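Local atomic coordinates of dihydroorotate dehydrogenase (Schistosoma mansoni, PDB entry 6UY4), a protein that probably oxidises (S)-dihydroorotate to orotate in de novo pyrimidine synthesis, using bound FMN and passing the electrons to a quinone. Residues 196-201 against 267-272; 224-229 against 236-241; 303-308 against 337-342. One frame throughout, in Å; residues are numbered along the deposited sequence.

Overall arrangement
Following the chain from its N terminus, interaction 1 closes the outer loop by bringing residues 196-201 to 267-272, two parallel barrel strands that have strand 238-242 between them in the sheet. Interaction 2 is nested inside this loop: after helix 215-230 the chain turns back, and the helix packs on the start of strand 238-242, which pairs with strand 196-200, Leu197 O being 2.7 Å from Leu239 N. Interaction 3 follows in series, joining the start of helix 305-321 to helix 337-346. It meets interaction 1 where Leu307 packs on Asn272 but stays about 9 Å, nearest atoms, from interaction 2. All three include residues that touch FMN, from its pyrimidine end to its phosphate.

Interaction 1. Residues 196-201 against 267-272. With FMN (flavin mononucleotide), chain G.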
loop_
_atom_site.group_PDB
_atom_site.type_symbol
_atom_site.label_atom_id
_atom_site.label_comp_id
_atom_site.label_asym_id
_atom_site.label_seq_id
_atom_site.Cartn_x
_atom_site.Cartn_y
_atom_site.Cartn_z
ATOM N N TYR A 196 -0.132 4.504 -12.558
ATOM C CA TYR A 196 -1.088 5.239 -11.745
ATOM C C TYR A 196 -0.352 5.879 -10.578
ATOM O O TYR A 196 0.740 5.452 -10.197
ATOM C CB TYR A 196 -2.229 4.339 -11.245
ATOM C CG TYR A 196 -1.813 3.254 -10.274
ATOM C CD1 TYR A 196 -1.834 3.475 -8.901
ATOM C CD2 TYR A 196 -1.419 2.001 -10.726
ATOM C CE1 TYR A 196 -1.463 2.485 -8.011
ATOM C CE2 TYR A 196 -1.047 1.004 -9.841
ATOM C CZ TYR A 196 -1.071 1.253 -8.484
ATOM O OH TYR A 196 -0.702 0.269 -7.597
ATOM N N LEU A 197 -0.966 6.918 -10.020
ATOM C CA LEU A 197 -0.417 7.653 -8.892
ATOM C C LEU A 197 -1.385 7.579 -7.719
ATOM O O LEU A 197 -2.605 7.531 -7.904
ATOM C CB LEU A 197 -0.149 9.116 -9.262
ATOM C CG LEU A 197 0.763 9.356 -10.469
ATOM C CD1 LEU A 197 0.719 10.815 -10.892
ATOM C CD2 LEU A 197 2.192 8.929 -10.166
ATOM N N VAL A 198 -0.830 7.564 -6.509
ATOM C CA VAL A 198 -1.610 7.453 -5.282
ATOM C C VAL A 198 -1.199 8.571 -4.336
ATOM O O VAL A 198 -0.019 8.934 -4.261
ATOM C CB VAL A 198 -1.423 6.077 -4.605
ATOM C CG1 VAL A 198 -2.368 5.931 -3.421
ATOM C CG2 VAL A 198 -1.645 4.957 -5.600
ATOM N N ILE A 199 -2.175 9.118 -3.616
ATOM C CA ILE A 199 -1.940 10.125 -2.588
ATOM C C ILE A 199 -2.611 9.655 -1.306
ATOM O O ILE A 199 -3.799 9.314 -1.311
ATOM C CB ILE A 199 -2.475 11.507 -3.007
ATOM C CG1 ILE A 199 -1.765 11.984 -4.275
ATOM C CG2 ILE A 199 -2.298 12.513 -1.879
ATOM C CD1 ILE A 199 -2.227 13.330 -4.759
ATOM N N ASN A 200 -1.852 9.635 -0.213
ATOM C CA ASN A 200 -2.366 9.171 1.068
ATOM C C ASN A 200 -3.100 10.301 1.780
ATOM O O ASN A 200 -2.529 11.373 2.008
ATOM C CB ASN A 200 -1.230 8.645 1.941
ATOM C CG ASN A 200 -0.736 7.286 1.499
ATOM O OD1 ASN A 200 -1.042 6.827 0.398
ATOM N ND2 ASN A 200 0.034 6.630 2.359
ATOM N N VAL A 201 -4.365 10.062 2.130
ATOM C CA VAL A 201 -5.083 10.978 3.006
ATOM C C VAL A 201 -4.499 10.879 4.408
ATOM O O VAL A 201 -4.230 9.779 4.913
ATOM C CB VAL A 201 -6.589 10.661 3.008
ATOM C CG1 VAL A 201 -7.317 11.520 4.033
ATOM C CG2 VAL A 201 -7.176 10.872 1.630
ATOM N N GLY A 267 -9.934 6.785 -8.618
ATOM C CA GLY A 267 -10.117 5.583 -7.827
ATOM C C GLY A 267 -9.628 5.816 -6.417
ATOM O O GLY A 267 -8.981 6.825 -6.117
ATOM N N MET A 268 -9.947 4.861 -5.548
ATOM C CA MET A 268 -9.584 4.945 -4.143
ATOM C C MET A 268 -8.996 3.620 -3.680
ATOM O O MET A 268 -9.270 2.558 -4.244
ATOM C CB MET A 268 -10.787 5.317 -3.268
ATOM C CG MET A 268 -11.328 6.712 -3.520
ATOM S SD MET A 268 -12.684 7.134 -2.412
ATOM C CE MET A 268 -11.891 6.913 -0.821
ATOM N N ILE A 269 -8.183 3.701 -2.630
ATOM C CA ILE A 269 -7.529 2.544 -2.029
ATOM C C ILE A 269 -7.955 2.476 -0.570
ATOM O O ILE A 269 -7.732 3.426 0.192
ATOM C CB ILE A 269 -6.000 2.624 -2.154
ATOM C CG1 ILE A 269 -5.583 2.567 -3.626
ATOM C CG2 ILE A 269 -5.342 1.506 -1.369
ATOM C CD1 ILE A 269 -4.087 2.631 -3.840
ATOM N N ILE A 270 -8.570 1.362 -0.184
ATOM C CA ILE A 270 -9.083 1.160 1.168
ATOM C C ILE A 270 -8.537 -0.169 1.673
ATOM O O ILE A 270 -8.902 -1.230 1.151
ATOM C CB ILE A 270 -10.620 1.168 1.217
ATOM C CG1 ILE A 270 -11.182 2.462 0.620
ATOM C CG2 ILE A 270 -11.110 0.988 2.643
ATOM C CD1 ILE A 270 -11.561 2.356 -0.844
ATOM N N SER A 271 -7.670 -0.124 2.686
ATOM C CA SER A 271 -7.233 1.112 3.329
ATOM C C SER A 271 -5.782 0.991 3.785
ATOM O O SER A 271 -5.059 0.092 3.354
ATOM C CB SER A 271 -8.121 1.445 4.530
ATOM O OG SER A 271 -8.074 0.410 5.497
ATOM N N ASN A 272 -5.364 1.900 4.667
ATOM C CA ASN A 272 -4.026 1.849 5.244
ATOM C C ASN A 272 -4.064 1.086 6.565
ATOM O O ASN A 272 -4.837 0.134 6.711
ATOM C CB ASN A 272 -3.472 3.264 5.438
ATOM C CG ASN A 272 -1.953 3.307 5.412
ATOM O OD1 ASN A 272 -1.283 2.499 6.056
ATOM N ND2 ASN A 272 -1.402 4.251 4.658
HETATM N N1 FMN G . 1.312 2.484 2.949
HETATM C C2 FMN G . 1.563 3.595 2.168
HETATM O O2 FMN G . 0.649 4.121 1.535
HETATM N N3 FMN G . 2.838 4.117 2.093
HETATM C C4 FMN G . 3.869 3.532 2.799
HETATM O O4 FMN G . 5.005 3.998 2.732
HETATM C C4A FMN G . 3.621 2.414 3.587
HETATM N N5 FMN G . 4.647 1.826 4.296
HETATM C C5A FMN G . 4.400 0.715 5.075
HETATM C C6 FMN G . 5.441 0.125 5.785
HETATM C C7 FMN G . 5.200 -0.992 6.574
HETATM C C7M FMN G . 6.327 -1.623 7.340
HETATM C C8 FMN G . 3.917 -1.523 6.653
HETATM C C8M FMN G . 3.654 -2.731 7.504
HETATM C C9 FMN G . 2.877 -0.932 5.942
HETATM C C9A FMN G . 3.114 0.187 5.150
HETATM N N10 FMN G . 2.085 0.779 4.437
HETATM C C10 FMN G . 2.337 1.892 3.660
HETATM C "C1'" FMN G . 0.690 0.235 4.504
HETATM C "C2'" FMN G . 0.487 -0.849 3.453
HETATM O "O2'" FMN G . 0.823 -0.350 2.178
HETATM C "C3'" FMN G . -0.961 -1.319 3.430
HETATM O "O3'" FMN G . -1.817 -0.204 3.308
HETATM C "C4'" FMN G . -1.336 -2.106 4.681
HETATM O "O4'" FMN G . -0.190 -2.670 5.281
HETATM C "C5'" FMN G . -2.294 -3.217 4.285
HETATM O "O5'" FMN G . -2.468 -4.128 5.341
HETATM P P FMN G . -1.953 -5.638 5.148
HETATM O O1P FMN G . -2.321 -6.421 6.383
HETATM O O2P FMN G . -2.577 -6.253 3.917
HETATM O O3P FMN G . -0.453 -5.619 5.006
#
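Val198 and Ile269 face each other with their CA atoms 8.3 Å apart on strands 196-200 and 267-270, which run in the same direction in the sheet but are not neighbours in it. Strand 238-242 lies between them and pairs with both, so the two segments meet through side chains. The contact is small and apolar at this level. Ile269 carries CG1 anti to its carbonyl carbon and is fully extended beyond it (chi2 -180°), which sends CD1 out to meet both branches of Val198: Ile269 CD1 is 3.7 Å from Val198 CG1 and 3.8 Å from Val198 CG2. The two side chains cross at about a right angle, and both also touch Glu111 of strand 109-115. They belong to the interior packing of a TIM barrel, the parallel beta/alpha fold of this family, beneath the flavin at the C-terminal ends of the strands. One level higher the polar residues take over. Asn200 ND2 donates an almost straight bond to FMN O2 (2.7 Å, 167° at the hydrogen), while OD1 of the same amide accepts from Asn169 ND2. The two bonds together define which way round the amide lies, its NH2 end turned to the flavin carbonyl. Asn272, in the loop just after strand 267-270, brings its ND2 to 3.6 Å from Asn200 ND2, a meeting of two donor groups, and its OD1 lies 3.4 Å from FMN C1' beside the ribityl chain. Before it, the peptide bond between Ile270 and Ser271 is cis, turning the backbone just after the strand; from this turn Ser271 O accepts a weak hydrogen bond from FMN O3' at 3.3 Å.

Interaction 2. Residues 224-229 against 236-241; sequences KVLAAR and TPILLK. With FMN (flavin mononucleotide), chain G.
Helix-on-strand packing joins Val225, Leu226 and Arg229 to Ile238 within a beta-alpha-beta unit of the TIM barrel, where helix 215-230 leads back into strand 238-242. The axes of the two short segments run nearly antiparallel, at 153°, and approach to 10.7 Å. Ile238, at the centre, points at the helix and receives three residues: Val225 CG1 meets Ile238 CG2 at 4.2 Å, Leu226 CD2 meets Ile238 CG1, and Arg229 CG lies 3.7 Å from the same CG1, the two chains sliding past each other in opposite directions. Arg229 forms the polar end of the contact: bends at chi2 and chi3 fold it over so that NH1 donates to Thr236 O (2.9 Å, 159°). The acceptor lies close to the guanidinium plane, whereas the donor stands well above the carbonyl plane. Leu226 CD2 covers part of one guanidinium face. At the far end of the strand, extended Lys241 places NZ among FMN atoms, bonding O3' at 3.0 Å, O2 at 3.1 Å and N1 at 3.2 Å. Around the contact, Val225 also packs on Ile199 of strand 196-200 and Val187 of helix 179-190, while Asp266, just before strand 267-270, forms a salt bridge with Arg229 NH1.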
loop_
_atom_site.group_PDB
_atom_site.type_symbol
_atom_site.label_atom_id
_atom_site.label_comp_id
_atom_site.label_asym_id
_atom_site.label_seq_id
_atom_site.Cartn_x
_atom_site.Cartn_y
_atom_site.Cartn_z
ATOM N N LYS A 224 -5.398 21.245 -6.954
ATOM C CA LYS A 224 -4.056 21.491 -7.471
ATOM C C LYS A 224 -3.459 20.232 -8.087
ATOM O O LYS A 224 -2.752 20.305 -9.099
ATOM C CB LYS A 224 -3.154 22.019 -6.356
ATOM C CG LYS A 224 -3.553 23.383 -5.821
ATOM C CD LYS A 224 -2.724 23.757 -4.603
ATOM C CE LYS A 224 -3.047 25.160 -4.122
ATOM N NZ LYS A 224 -2.419 25.451 -2.802
ATOM N N VAL A 225 -3.730 19.069 -7.491
ATOM C CA VAL A 225 -3.178 17.820 -8.008
ATOM C C VAL A 225 -3.758 17.504 -9.382
ATOM O O VAL A 225 -3.031 17.106 -10.300
ATOM C CB VAL A 225 -3.422 16.676 -7.007
ATOM C CG1 VAL A 225 -3.235 15.327 -7.680
ATOM C CG2 VAL A 225 -2.479 16.810 -5.822
ATOM N N LEU A 226 -5.070 17.683 -9.551
ATOM C CA LEU A 226 -5.685 17.417 -10.847
ATOM C C LEU A 226 -5.244 18.426 -11.900
ATOM O O LEU A 226 -5.159 18.084 -13.085
ATOM C CB LEU A 226 -7.207 17.408 -10.719
ATOM C CG LEU A 226 -7.771 16.208 -9.960
ATOM C CD1 LEU A 226 -9.286 16.241 -9.960
ATOM C CD2 LEU A 226 -7.255 14.910 -10.562
ATOM N N ALA A 227 -4.966 19.666 -11.494
ATOM C CA ALA A 227 -4.438 20.650 -12.432
ATOM C C ALA A 227 -3.068 20.228 -12.947
ATOM O O ALA A 227 -2.792 20.299 -14.151
ATOM C CB ALA A 227 -4.367 22.023 -11.766
ATOM N N ALA A 228 -2.192 19.785 -12.041
ATOM C CA ALA A 228 -0.889 19.278 -12.456
ATOM C C ALA A 228 -1.034 18.026 -13.308
ATOM O O ALA A 228 -0.286 17.831 -14.274
ATOM C CB ALA A 228 -0.023 18.994 -11.230
ATOM N N ARG A 229 -1.993 17.162 -12.963
ATOM C CA ARG A 229 -2.223 15.955 -13.750
ATOM C C ARG A 229 -2.632 16.303 -15.175
ATOM O O ARG A 229 -2.168 15.676 -16.133
ATOM C CB ARG A 229 -3.290 15.090 -13.074
ATOM C CG ARG A 229 -3.350 13.638 -13.547
ATOM C CD ARG A 229 -4.212 13.466 -14.791
ATOM N NE ARG A 229 -5.577 13.946 -14.590
ATOM C CZ ARG A 229 -6.595 13.177 -14.218
ATOM N NH1 ARG A 229 -6.407 11.882 -14.005
ATOM N NH2 ARG A 229 -7.803 13.702 -14.062
ATOM N N THR A 236 -2.952 10.614 -16.419
ATOM C CA THR A 236 -2.553 9.500 -15.567
ATOM C C THR A 236 -3.549 9.329 -14.424
ATOM O O THR A 236 -3.945 10.322 -13.801
ATOM C CB THR A 236 -1.147 9.737 -15.016
ATOM O OG1 THR A 236 -0.247 9.997 -16.100
ATOM C CG2 THR A 236 -0.655 8.523 -14.236
ATOM N N PRO A 237 -3.984 8.103 -14.128
ATOM C CA PRO A 237 -4.957 7.905 -13.046
ATOM C C PRO A 237 -4.427 8.390 -11.703
ATOM O O PRO A 237 -3.275 8.143 -11.339
ATOM C CB PRO A 237 -5.179 6.388 -13.045
ATOM C CG PRO A 237 -4.842 5.960 -14.434
ATOM C CD PRO A 237 -3.728 6.861 -14.877
ATOM N N ILE A 238 -5.288 9.089 -10.968
ATOM C CA ILE A 238 -4.973 9.599 -9.637
ATOM C C ILE A 238 -5.847 8.862 -8.633
ATOM O O ILE A 238 -7.080 8.930 -8.705
ATOM C CB ILE A 238 -5.190 11.118 -9.544
ATOM C CG1 ILE A 238 -4.204 11.858 -10.448
ATOM C CG2 ILE A 238 -5.051 11.586 -8.104
ATOM C CD1 ILE A 238 -2.761 11.708 -10.029
ATOM N N LEU A 239 -5.213 8.160 -7.700
ATOM C CA LEU A 239 -5.918 7.402 -6.679
ATOM C C LEU A 239 -5.706 8.034 -5.310
ATOM O O LEU A 239 -4.682 8.673 -5.052
ATOM C CB LEU A 239 -5.462 5.940 -6.652
ATOM C CG LEU A 239 -6.123 4.978 -7.643
ATOM C CD1 LEU A 239 -5.760 5.313 -9.083
ATOM C CD2 LEU A 239 -5.743 3.546 -7.315
ATOM N N LEU A 240 -6.687 7.846 -4.432
ATOM C CA LEU A 240 -6.659 8.391 -3.082
ATOM C C LEU A 240 -6.719 7.239 -2.090
ATOM O O LEU A 240 -7.681 6.464 -2.092
ATOM C CB LEU A 240 -7.823 9.358 -2.860
ATOM C CG LEU A 240 -7.573 10.503 -1.883
ATOM C CD1 LEU A 240 -6.387 11.338 -2.340
ATOM C CD2 LEU A 240 -8.817 11.366 -1.733
ATOM N N LYS A 241 -5.696 7.127 -1.247
ATOM C CA LYS A 241 -5.604 6.062 -0.257
ATOM C C LYS A 241 -5.971 6.626 1.110
ATOM O O LYS A 241 -5.361 7.597 1.571
ATOM C CB LYS A 241 -4.201 5.460 -0.238
ATOM C CG LYS A 241 -4.049 4.254 0.669
ATOM C CD LYS A 241 -2.685 3.612 0.486
ATOM C CE LYS A 241 -2.528 2.382 1.358
ATOM N NZ LYS A 241 -1.210 1.724 1.139
HETATM N N1 FMN G . 1.312 2.484 2.949
HETATM C C2 FMN G . 1.563 3.595 2.168
HETATM O O2 FMN G . 0.649 4.121 1.535
HETATM N N3 FMN G . 2.838 4.117 2.093
HETATM C C4 FMN G . 3.869 3.532 2.799
HETATM O O4 FMN G . 5.005 3.998 2.732
HETATM C C4A FMN G . 3.621 2.414 3.587
HETATM N N5 FMN G . 4.647 1.826 4.296
HETATM C C5A FMN G . 4.400 0.715 5.075
HETATM C C6 FMN G . 5.441 0.125 5.785
HETATM C C7 FMN G . 5.200 -0.992 6.574
HETATM C C7M FMN G . 6.327 -1.623 7.340
HETATM C C8 FMN G . 3.917 -1.523 6.653
HETATM C C8M FMN G . 3.654 -2.731 7.504
HETATM C C9 FMN G . 2.877 -0.932 5.942
HETATM C C9A FMN G . 3.114 0.187 5.150
HETATM N N10 FMN G . 2.085 0.779 4.437
HETATM C C10 FMN G . 2.337 1.892 3.660
HETATM C "C1'" FMN G . 0.690 0.235 4.504
HETATM C "C2'" FMN G . 0.487 -0.849 3.453
HETATM O "O2'" FMN G . 0.823 -0.350 2.178
HETATM C "C3'" FMN G . -0.961 -1.319 3.430
HETATM O "O3'" FMN G . -1.817 -0.204 3.308
HETATM C "C4'" FMN G . -1.336 -2.106 4.681
HETATM O "O4'" FMN G . -0.190 -2.670 5.281
HETATM C "C5'" FMN G . -2.294 -3.217 4.285
HETATM O "O5'" FMN G . -2.468 -4.128 5.341
HETATM P P FMN G . -1.953 -5.638 5.148
HETATM O O1P FMN G . -2.321 -6.421 6.383
HETATM O O2P FMN G . -2.577 -6.253 3.917
HETATM O O3P FMN G . -0.453 -5.619 5.006
#

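Interaction 3. Residues 303-308 against 337-342; sequences SGRPLF and GEDALS. With FMN (flavin mononucleotide), chain G.
Phe308 is laid against Asp339 where two helices of the TIM barrel, 305-321 and 337-346, come together; the first starts at the FMN phosphate. With CG anti to the backbone N (chi1 168°), the phenyl ring extends from its own helix towards the other. Asp339 OD2 sits over the centre of one ring face, 3.5 Å above the plane, and the carboxylate is tilted 56° to the ring. The methylene group shares in the contact, as Asp339 CB lies 3.5 Å from Phe308 CE1. A carboxylate oxygen above an aromatic face is probably disfavoured by the ring; the acid's polar partners lie elsewhere. Asp339 OD1 accepts from Ser335 N, just ahead of its helix, and a water donates to Asp339 OD2 at 3.2 Å. That water lies at the edge of the Arg305 guanidinium, in its plane, and takes a weak bond from Arg305 NH2 at 2.8 Å. The direct separation, 4.4 Å from Arg305 NH2 to Asp339 OD1, is too long for a salt bridge, although the positive charge probably favours the ionised acid. Just before helix 305-321, Gly304 N donates to FMN O1P at 2.7 Å, with backbone angles that suit glycine, and Leu307 CD2 approaches the phosphate ester oxygen O5'. The ring is met at its edge by Ser342, whose CB is 3.8 Å from Phe308 CZ. The hydroxyl of Ser342, turned beside its backbone N (chi1 -59°), donates to Glu338 O at 2.7 Å, from the opposite face of that carbonyl to the one used by Ser342 N.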
loop_
_atom_site.group_PDB
_atom_site.type_symbol
_atom_site.label_atom_id
_atom_site.label_comp_id
_atom_site.label_asym_id
_atom_site.label_seq_id
_atom_site.Cartn_x
_atom_site.Cartn_y
_atom_site.Cartn_z
ATOM N N SER A 303 -0.992 -3.619 10.937
ATOM C CA SER A 303 -1.322 -4.303 9.700
ATOM C C SER A 303 -1.313 -5.806 9.938
ATOM O O SER A 303 -0.749 -6.296 10.918
ATOM C CB SER A 303 -0.340 -3.943 8.579
ATOM O OG SER A 303 0.992 -4.270 8.937
ATOM N N GLY A 304 -1.948 -6.535 9.032
ATOM C CA GLY A 304 -2.038 -7.977 9.126
ATOM C C GLY A 304 -3.471 -8.439 9.309
ATOM O O GLY A 304 -4.436 -7.694 9.098
ATOM N N ARG A 305 -3.598 -9.704 9.718
ATOM C CA ARG A 305 -4.919 -10.309 9.857
ATOM C C ARG A 305 -5.866 -9.546 10.780
ATOM O O ARG A 305 -7.058 -9.456 10.445
ATOM C CB ARG A 305 -4.769 -11.764 10.318
ATOM C CG ARG A 305 -3.744 -12.558 9.526
ATOM C CD ARG A 305 -3.984 -14.053 9.646
ATOM N NE ARG A 305 -5.203 -14.463 8.955
ATOM C CZ ARG A 305 -5.615 -15.723 8.848
ATOM N NH1 ARG A 305 -4.903 -16.703 9.387
ATOM N NH2 ARG A 305 -6.737 -16.003 8.199
ATOM N N PRO A 306 -5.439 -8.994 11.926
ATOM C CA PRO A 306 -6.382 -8.216 12.752
ATOM C C PRO A 306 -6.983 -7.012 12.043
ATOM O O PRO A 306 -7.935 -6.422 12.572
ATOM C CB PRO A 306 -5.525 -7.778 13.948
ATOM C CG PRO A 306 -4.461 -8.798 14.033
ATOM C CD PRO A 306 -4.149 -9.175 12.618
ATOM N N LEU A 307 -6.468 -6.634 10.874
ATOM C CA LEU A 307 -6.978 -5.491 10.132
ATOM C C LEU A 307 -8.080 -5.859 9.146
ATOM O O LEU A 307 -8.864 -4.984 8.763
ATOM C CB LEU A 307 -5.826 -4.810 9.380
ATOM C CG LEU A 307 -6.119 -3.590 8.505
ATOM C CD1 LEU A 307 -6.696 -2.461 9.338
ATOM C CD2 LEU A 307 -4.864 -3.140 7.777
ATOM N N PHE A 308 -8.171 -7.133 8.749
ATOM C CA PHE A 308 -9.050 -7.513 7.646
ATOM C C PHE A 308 -10.500 -7.127 7.912
ATOM O O PHE A 308 -11.181 -6.606 7.022
ATOM C CB PHE A 308 -8.943 -9.014 7.379
ATOM C CG PHE A 308 -10.015 -9.537 6.465
ATOM C CD1 PHE A 308 -9.928 -9.349 5.097
ATOM C CD2 PHE A 308 -11.111 -10.211 6.976
ATOM C CE1 PHE A 308 -10.917 -9.825 4.254
ATOM C CE2 PHE A 308 -12.101 -10.688 6.139
ATOM C CZ PHE A 308 -12.003 -10.496 4.777
ATOM N N GLY A 337 -7.369 -16.747 0.002
ATOM C CA GLY A 337 -8.158 -16.377 -1.162
ATOM C C GLY A 337 -9.521 -15.814 -0.800
ATOM O O GLY A 337 -10.019 -14.901 -1.462
ATOM N N GLU A 338 -10.143 -16.347 0.254
ATOM C CA GLU A 338 -11.483 -15.893 0.613
ATOM C C GLU A 338 -11.463 -14.472 1.161
ATOM O O GLU A 338 -12.472 -13.765 1.073
ATOM C CB GLU A 338 -12.112 -16.856 1.619
ATOM C CG GLU A 338 -11.535 -16.780 3.018
ATOM C CD GLU A 338 -12.320 -17.613 4.014
ATOM O OE1 GLU A 338 -13.380 -18.154 3.636
ATOM O OE2 GLU A 338 -11.876 -17.725 5.177
ATOM N N ASP A 339 -10.329 -14.031 1.714
ATOM C CA ASP A 339 -10.219 -12.642 2.142
ATOM C C ASP A 339 -10.254 -11.702 0.946
ATOM O O ASP A 339 -10.973 -10.696 0.951
ATOM C CB ASP A 339 -8.938 -12.428 2.949
ATOM C CG ASP A 339 -8.884 -13.276 4.202
ATOM O OD1 ASP A 339 -7.828 -13.893 4.454
ATOM O OD2 ASP A 339 -9.899 -13.336 4.927
ATOM N N ALA A 340 -9.477 -12.017 -0.095
ATOM C CA ALA A 340 -9.486 -11.193 -1.298
ATOM C C ALA A 340 -10.842 -11.243 -1.987
ATOM O O ALA A 340 -11.309 -10.235 -2.531
ATOM C CB ALA A 340 -8.380 -11.644 -2.251
ATOM N N LEU A 341 -11.495 -12.408 -1.970
ATOM C CA LEU A 341 -12.818 -12.515 -2.576
ATOM C C LEU A 341 -13.847 -11.705 -1.798
ATOM O O LEU A 341 -14.775 -11.138 -2.388
ATOM C CB LEU A 341 -13.240 -13.981 -2.665
ATOM C CG LEU A 341 -14.559 -14.246 -3.392
ATOM C CD1 LEU A 341 -14.537 -13.614 -4.775
ATOM C CD2 LEU A 341 -14.835 -15.738 -3.487
ATOM N N SER A 342 -13.701 -11.638 -0.471
ATOM C CA SER A 342 -14.589 -10.801 0.328
ATOM C C SER A 342 -14.450 -9.334 -0.060
ATOM O O SER A 342 -15.451 -8.619 -0.188
ATOM C CB SER A 342 -14.296 -10.994 1.816
ATOM O OG SER A 342 -14.471 -12.346 2.202
HETATM N N1 FMN G . 1.312 2.484 2.949
HETATM C C2 FMN G . 1.563 3.595 2.168
HETATM O O2 FMN G . 0.649 4.121 1.535
HETATM N N3 FMN G . 2.838 4.117 2.093
HETATM C C4 FMN G . 3.869 3.532 2.799
HETATM O O4 FMN G . 5.005 3.998 2.732
HETATM C C4A FMN G . 3.621 2.414 3.587
HETATM N N5 FMN G . 4.647 1.826 4.296
HETATM C C5A FMN G . 4.400 0.715 5.075
HETATM C C6 FMN G . 5.441 0.125 5.785
HETATM C C7 FMN G . 5.200 -0.992 6.574
HETATM C C7M FMN G . 6.327 -1.623 7.340
HETATM C C8 FMN G . 3.917 -1.523 6.653
HETATM C C8M FMN G . 3.654 -2.731 7.504
HETATM C C9 FMN G . 2.877 -0.932 5.942
HETATM C C9A FMN G . 3.114 0.187 5.150
HETATM N N10 FMN G . 2.085 0.779 4.437
HETATM C C10 FMN G . 2.337 1.892 3.660
HETATM C "C1'" FMN G . 0.690 0.235 4.504
HETATM C "C2'" FMN G . 0.487 -0.849 3.453
HETATM O "O2'" FMN G . 0.823 -0.350 2.178
HETATM C "C3'" FMN G . -0.961 -1.319 3.430
HETATM O "O3'" FMN G . -1.817 -0.204 3.308
HETATM C "C4'" FMN G . -1.336 -2.106 4.681
HETATM O "O4'" FMN G . -0.190 -2.670 5.281
HETATM C "C5'" FMN G . -2.294 -3.217 4.285
HETATM O "O5'" FMN G . -2.468 -4.128 5.341
HETATM P P FMN G . -1.953 -5.638 5.148
HETATM O O1P FMN G . -2.321 -6.421 6.383
HETATM O O2P FMN G . -2.577 -6.253 3.917
HETATM O O3P FMN G . -0.453 -5.619 5.006
HETATM O O HOH W 1 -9.209 -15.733 6.999
#